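Local coordinates for protein thiol-disulfide oxidoreductase (Bacteroides thetaiotaomicron, PDB 3FW2) that probably acts as a thiol-disulfide oxidoreductase, this chain being its C-terminal thioredoxin-like domain of the TlpA-like family, at residues F31-W44 with N67-V79. Sequence-based numbering, arbitrary orientation.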
loop_
_atom_site.group_PDB
_atom_site.type_symbol
_atom_site.label_atom_id
_atom_site.label_comp_id
_atom_site.label_asym_id
_atom_site.label_seq_id
_atom_site.Cartn_x
_atom_site.Cartn_y
_atom_site.Cartn_z
ATOM N N PHE A 31 19.527 2.886 18.573
ATOM C CA PHE A 31 19.002 4.189 18.216
ATOM C C PHE A 31 18.938 5.174 19.320
ATOM O O PHE A 31 18.755 6.353 19.084
ATOM C CB PHE A 31 17.594 4.006 17.668
ATOM C CG PHE A 31 17.511 3.054 16.518
ATOM C CD1 PHE A 31 18.466 3.034 15.537
ATOM C CD2 PHE A 31 16.471 2.135 16.452
ATOM C CE1 PHE A 31 18.358 2.147 14.440
ATOM C CE2 PHE A 31 16.363 1.251 15.398
ATOM C CZ PHE A 31 17.331 1.235 14.399
ATOM N N LYS A 32 19.091 4.726 20.560
ATOM C CA LYS A 32 18.955 5.682 21.653
ATOM C C LYS A 32 19.979 6.806 21.579
ATOM O O LYS A 32 21.142 6.611 21.273
ATOM C CB LYS A 32 19.020 4.990 23.031
ATOM C CG LYS A 32 20.290 4.358 23.349
ATOM C CD LYS A 32 20.133 3.543 24.676
ATOM C CE LYS A 32 21.426 2.763 24.985
ATOM N NZ LYS A 32 21.327 1.844 26.180
ATOM N N GLN A 33 19.500 8.008 21.821
ATOM C CA GLN A 33 20.300 9.227 21.743
ATOM C C GLN A 33 20.749 9.600 20.341
ATOM O O GLN A 33 21.569 10.489 20.175
ATOM C CB GLN A 33 21.495 9.238 22.719
ATOM C CG GLN A 33 21.150 9.592 24.153
ATOM C CD GLN A 33 19.923 8.871 24.697
ATOM O OE1 GLN A 33 19.945 7.651 24.943
ATOM N NE2 GLN A 33 18.839 9.630 24.905
ATOM N N LYS A 34 20.176 8.951 19.332
ATOM C CA LYS A 34 20.413 9.316 17.947
ATOM C C LYS A 34 19.111 9.804 17.288
ATOM O O LYS A 34 18.030 9.406 17.663
ATOM C CB LYS A 34 20.894 8.089 17.169
ATOM C CG LYS A 34 22.142 7.443 17.771
ATOM C CD LYS A 34 22.800 6.533 16.722
ATOM C CE LYS A 34 23.927 5.727 17.290
ATOM N NZ LYS A 34 24.405 4.784 16.228
ATOM N N SER A 35 19.269 10.642 16.292
ATOM C CA SER A 35 18.192 10.932 15.350
ATOM C C SER A 35 17.955 9.666 14.530
ATOM O O SER A 35 18.830 8.800 14.454
ATOM C CB SER A 35 18.574 12.078 14.451
ATOM O OG SER A 35 18.749 13.274 15.209
ATOM N N LEU A 36 16.760 9.524 13.968
ATOM C CA LEU A 36 16.379 8.260 13.358
ATOM C C LEU A 36 15.651 8.501 12.042
ATOM O O LEU A 36 14.641 9.178 12.011
ATOM C CB LEU A 36 15.526 7.443 14.313
ATOM C CG LEU A 36 15.071 6.064 13.874
ATOM C CD1 LEU A 36 16.210 5.093 13.598
ATOM C CD2 LEU A 36 14.075 5.504 14.947
ATOM N N LEU A 37 16.184 7.904 10.967
ATOM C CA LEU A 37 15.558 7.892 9.664
ATOM C C LEU A 37 14.846 6.564 9.498
ATOM O O LEU A 37 15.480 5.514 9.485
ATOM C CB LEU A 37 16.607 8.031 8.573
ATOM C CG LEU A 37 16.057 8.017 7.142
ATOM C CD1 LEU A 37 15.129 9.200 6.808
ATOM C CD2 LEU A 37 17.207 7.994 6.145
ATOM N N ILE A 38 13.527 6.651 9.358
ATOM C CA ILE A 38 12.635 5.477 9.268
ATOM C C ILE A 38 12.096 5.412 7.867
ATOM O O ILE A 38 11.541 6.421 7.390
ATOM C CB ILE A 38 11.465 5.551 10.215
ATOM C CG1 ILE A 38 11.931 5.608 11.683
ATOM C CG2 ILE A 38 10.562 4.349 10.039
ATOM C CD1 ILE A 38 10.730 5.721 12.677
ATOM N N ASN A 39 12.387 4.314 7.148
ATOM C CA ASN A 39 11.854 4.117 5.795
ATOM C C ASN A 39 10.800 3.012 5.769
ATOM O O ASN A 39 10.951 1.940 6.410
ATOM C CB ASN A 39 12.949 3.890 4.767
ATOM C CG ASN A 39 13.559 2.487 4.833
ATOM O OD1 ASN A 39 13.245 1.592 3.995
ATOM N ND2 ASN A 39 14.404 2.288 5.776
ATOM N N PHE A 40 9.746 3.256 5.029
ATOM C CA PHE A 40 8.640 2.323 4.900
ATOM C C PHE A 40 8.594 1.758 3.465
ATOM O O PHE A 40 8.783 2.489 2.487
ATOM C CB PHE A 40 7.309 3.025 5.129
ATOM C CG PHE A 40 7.100 3.538 6.543
ATOM C CD1 PHE A 40 6.488 2.759 7.491
ATOM C CD2 PHE A 40 7.573 4.764 6.917
ATOM C CE1 PHE A 40 6.284 3.227 8.793
ATOM C CE2 PHE A 40 7.376 5.216 8.238
ATOM C CZ PHE A 40 6.731 4.428 9.140
ATOM N N TRP A 41 8.353 0.450 3.358
ATOM C CA TRP A 41 8.446 -0.235 2.081
ATOM C C TRP A 41 7.687 -1.554 2.197
ATOM O O TRP A 41 7.178 -1.912 3.270
ATOM C CB TRP A 41 9.920 -0.532 1.754
ATOM C CG TRP A 41 10.578 -1.512 2.675
ATOM C CD1 TRP A 41 10.927 -1.309 3.983
ATOM C CD2 TRP A 41 10.897 -2.884 2.391
ATOM N NE1 TRP A 41 11.464 -2.447 4.514
ATOM C CE2 TRP A 41 11.454 -3.433 3.576
ATOM C CE3 TRP A 41 10.800 -3.679 1.257
ATOM C CZ2 TRP A 41 11.917 -4.749 3.637
ATOM C CZ3 TRP A 41 11.242 -4.979 1.314
ATOM C CH2 TRP A 41 11.773 -5.509 2.504
ATOM N N ALA A 42 7.632 -2.298 1.102
ATOM C CA ALA A 42 7.191 -3.684 1.139
ATOM C C ALA A 42 7.725 -4.456 -0.033
ATOM O O ALA A 42 7.885 -3.925 -1.152
ATOM C CB ALA A 42 5.652 -3.796 1.128
ATOM N N SER A 43 7.982 -5.751 0.161
ATOM C CA SER A 43 8.482 -6.569 -0.935
ATOM C C SER A 43 7.460 -6.734 -2.063
ATOM O O SER A 43 7.797 -7.000 -3.212
ATOM C CB SER A 43 8.979 -7.935 -0.401
ATOM O OG SER A 43 7.893 -8.846 -0.273
ATOM N N TRP A 44 6.188 -6.643 -1.732
ATOM C CA TRP A 44 5.121 -6.686 -2.712
ATOM C C TRP A 44 4.968 -5.373 -3.524
ATOM O O TRP A 44 4.058 -5.261 -4.412
ATOM C CB TRP A 44 3.785 -7.084 -2.040
ATOM C CG TRP A 44 3.287 -6.237 -0.883
ATOM C CD1 TRP A 44 3.327 -6.574 0.438
ATOM C CD2 TRP A 44 2.643 -4.965 -0.953
ATOM N NE1 TRP A 44 2.745 -5.589 1.186
ATOM C CE2 TRP A 44 2.312 -4.592 0.356
ATOM C CE3 TRP A 44 2.291 -4.098 -2.013
ATOM C CZ2 TRP A 44 1.667 -3.372 0.666
ATOM C CZ3 TRP A 44 1.640 -2.875 -1.688
ATOM C CH2 TRP A 44 1.354 -2.530 -0.371
ATOM N N ASN A 67 27.956 5.806 13.026
ATOM C CA ASN A 67 27.871 7.238 13.336
ATOM C C ASN A 67 27.127 7.445 14.638
ATOM O O ASN A 67 26.143 6.759 14.892
ATOM C CB ASN A 67 27.123 7.995 12.221
ATOM C CG ASN A 67 27.246 9.476 12.341
ATOM O OD1 ASN A 67 26.453 10.117 13.003
ATOM N ND2 ASN A 67 28.296 10.046 11.735
ATOM N N LYS A 68 27.587 8.378 15.456
ATOM C CA LYS A 68 27.003 8.601 16.781
ATOM C C LYS A 68 25.658 9.288 16.755
ATOM O O LYS A 68 24.954 9.292 17.759
ATOM C CB LYS A 68 27.899 9.494 17.656
ATOM C CG LYS A 68 28.998 8.852 18.363
ATOM C CD LYS A 68 29.701 9.863 19.249
ATOM C CE LYS A 68 30.781 10.570 18.508
ATOM N NZ LYS A 68 32.092 9.879 18.778
ATOM N N TYR A 69 25.306 9.905 15.633
ATOM C CA TYR A 69 24.236 10.895 15.646
ATOM C C TYR A 69 23.002 10.502 14.862
ATOM O O TYR A 69 21.994 11.141 15.006
ATOM C CB TYR A 69 24.773 12.238 15.175
ATOM C CG TYR A 69 25.968 12.674 16.008
ATOM C CD1 TYR A 69 25.832 12.903 17.354
ATOM C CD2 TYR A 69 27.243 12.742 15.431
ATOM C CE1 TYR A 69 26.967 13.242 18.143
ATOM C CE2 TYR A 69 28.367 13.091 16.186
ATOM C CZ TYR A 69 28.211 13.340 17.532
ATOM O OH TYR A 69 29.350 13.653 18.286
ATOM N N ILE A 70 23.119 9.489 14.016
ATOM C CA ILE A 70 22.052 9.095 13.097
ATOM C C ILE A 70 21.980 7.573 13.027
ATOM O O ILE A 70 23.009 6.887 12.918
ATOM C CB ILE A 70 22.204 9.745 11.676
ATOM C CG1 ILE A 70 21.020 9.356 10.762
ATOM C CG2 ILE A 70 23.422 9.282 10.978
ATOM C CD1 ILE A 70 19.688 9.988 11.185
ATOM N N GLY A 71 20.738 7.074 13.125
ATOM C CA GLY A 71 20.411 5.681 12.927
ATOM C C GLY A 71 19.358 5.503 11.835
ATOM O O GLY A 71 18.676 6.462 11.472
HETATM N N MSE A 72 19.227 4.270 11.340
HETATM C CA MSE A 72 18.261 3.942 10.277
HETATM C C MSE A 72 17.435 2.711 10.627
HETATM O O MSE A 72 17.958 1.678 11.136
HETATM C CB MSE A 72 18.997 3.703 8.956
HETATM C CG MSE A 72 19.633 4.920 8.439
HETATM SE SE MSE A 72 20.746 4.461 6.832
HETATM C CE MSE A 72 19.375 3.721 5.625
ATOM N N LEU A 73 16.139 2.759 10.313
ATOM C CA LEU A 73 15.256 1.632 10.570
ATOM C C LEU A 73 14.327 1.475 9.354
ATOM O O LEU A 73 13.642 2.412 9.007
ATOM C CB LEU A 73 14.340 1.891 11.780
ATOM C CG LEU A 73 13.344 0.795 12.144
ATOM C CD1 LEU A 73 14.049 -0.533 12.437
ATOM C CD2 LEU A 73 12.469 1.274 13.332
ATOM N N GLY A 74 14.230 0.261 8.828
ATOM C CA GLY A 74 13.283 -0.053 7.769
ATOM C C GLY A 74 12.094 -0.756 8.389
ATOM O O GLY A 74 12.244 -1.741 9.124
ATOM N N ILE A 75 10.915 -0.259 8.056
ATOM C CA ILE A 75 9.649 -0.845 8.457
ATOM C C ILE A 75 8.917 -1.349 7.231
ATOM O O ILE A 75 8.571 -0.569 6.329
ATOM C CB ILE A 75 8.783 0.153 9.193
ATOM C CG1 ILE A 75 9.491 0.626 10.482
ATOM C CG2 ILE A 75 7.430 -0.471 9.493
ATOM C CD1 ILE A 75 8.725 1.574 11.358
ATOM N N SER A 76 8.713 -2.652 7.158
ATOM C CA SER A 76 8.001 -3.233 6.037
ATOM C C SER A 76 6.526 -3.420 6.296
ATOM O O SER A 76 6.120 -3.780 7.415
ATOM C CB SER A 76 8.573 -4.582 5.664
ATOM O OG SER A 76 7.827 -5.182 4.588
ATOM N N LEU A 77 5.749 -3.239 5.236
ATOM C CA LEU A 77 4.327 -3.545 5.223
ATOM C C LEU A 77 4.036 -4.873 4.520
ATOM O O LEU A 77 2.909 -5.131 4.056
ATOM C CB LEU A 77 3.530 -2.369 4.636
ATOM C CG LEU A 77 3.801 -1.048 5.335
ATOM C CD1 LEU A 77 2.971 0.030 4.632
ATOM C CD2 LEU A 77 3.508 -1.077 6.857
ATOM N N ASP A 78 5.028 -5.744 4.455
ATOM C CA ASP A 78 4.815 -7.114 4.000
ATOM C C ASP A 78 3.853 -7.893 4.923
ATOM O O ASP A 78 3.751 -7.626 6.149
ATOM C CB ASP A 78 6.125 -7.886 3.951
ATOM C CG ASP A 78 6.893 -7.653 2.687
ATOM O OD1 ASP A 78 6.378 -8.056 1.635
ATOM O OD2 ASP A 78 7.992 -7.092 2.730
ATOM N N VAL A 79 3.202 -8.881 4.326
ATOM C CA VAL A 79 2.360 -9.837 5.071
ATOM C C VAL A 79 2.979 -11.205 5.148
ATOM O O VAL A 79 2.575 -12.029 5.996
ATOM C CB VAL A 79 0.990 -9.962 4.446
ATOM C CG1 VAL A 79 0.200 -8.612 4.685
ATOM C CG2 VAL A 79 1.101 -10.406 2.997
HETATM O O HOH W 1 21.201 13.525 16.383
#
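Strands 35-41 and 70-76 run parallel in register, Ser35 beside Ile70 through Trp41 beside Ser76, their axes 4.6 Å apart at closest approach. Eight backbone hydrogen bonds join them, from Ser35 N on Tyr69 O to Leu77 N on Trp41 O. With helix 48-64 connecting them, they form a beta-alpha-beta unit of the thioredoxin-like fold, strand 35-41 being the middle strand of the sheet. On one face, Ile75 CD1 meets Ile38 CG2 at 3.6 Å and lies alongside the Phe40 ring. Phe31 CZ comes to 4.0 Å from Leu73 CB, and the ring crosses the bare backbone of Gly71, where a CB would collide with Phe31 CD1. The other face carries Leu37 and selenomethionine Met72 against helix 48-64, and Ile70 against helix 136-149. Here chi1 of 66° sets Trp41 CG between the backbone N and the carbonyl carbon, bringing one face of the indole over Ser76 CB, a CH-pi contact. Just past the strands, the Asp78 carboxylate grips Ser43 with both oxygens: OD1 takes Ser43 OG at 2.6 Å and OD2 takes Ser43 N at 2.9 Å, each on its syn side but well out of the carboxylate plane. Ser76 OG also donates to Asp78 OD2, while accepting from Asp78 N in an ST turn. Trp44 NE1 reaches Leu77 O at 2.9 Å, from above the carbonyl plane. With an alanine here, Ser43 N, Ser43 OG and Ser76 OG would probably all lose their Asp78 acceptor, leaving the loop after Trp41 less firmly tied. Three donors converging on one buried carboxylate would be expected to stabilise its negative charge, fastening together the loops that leave both strands.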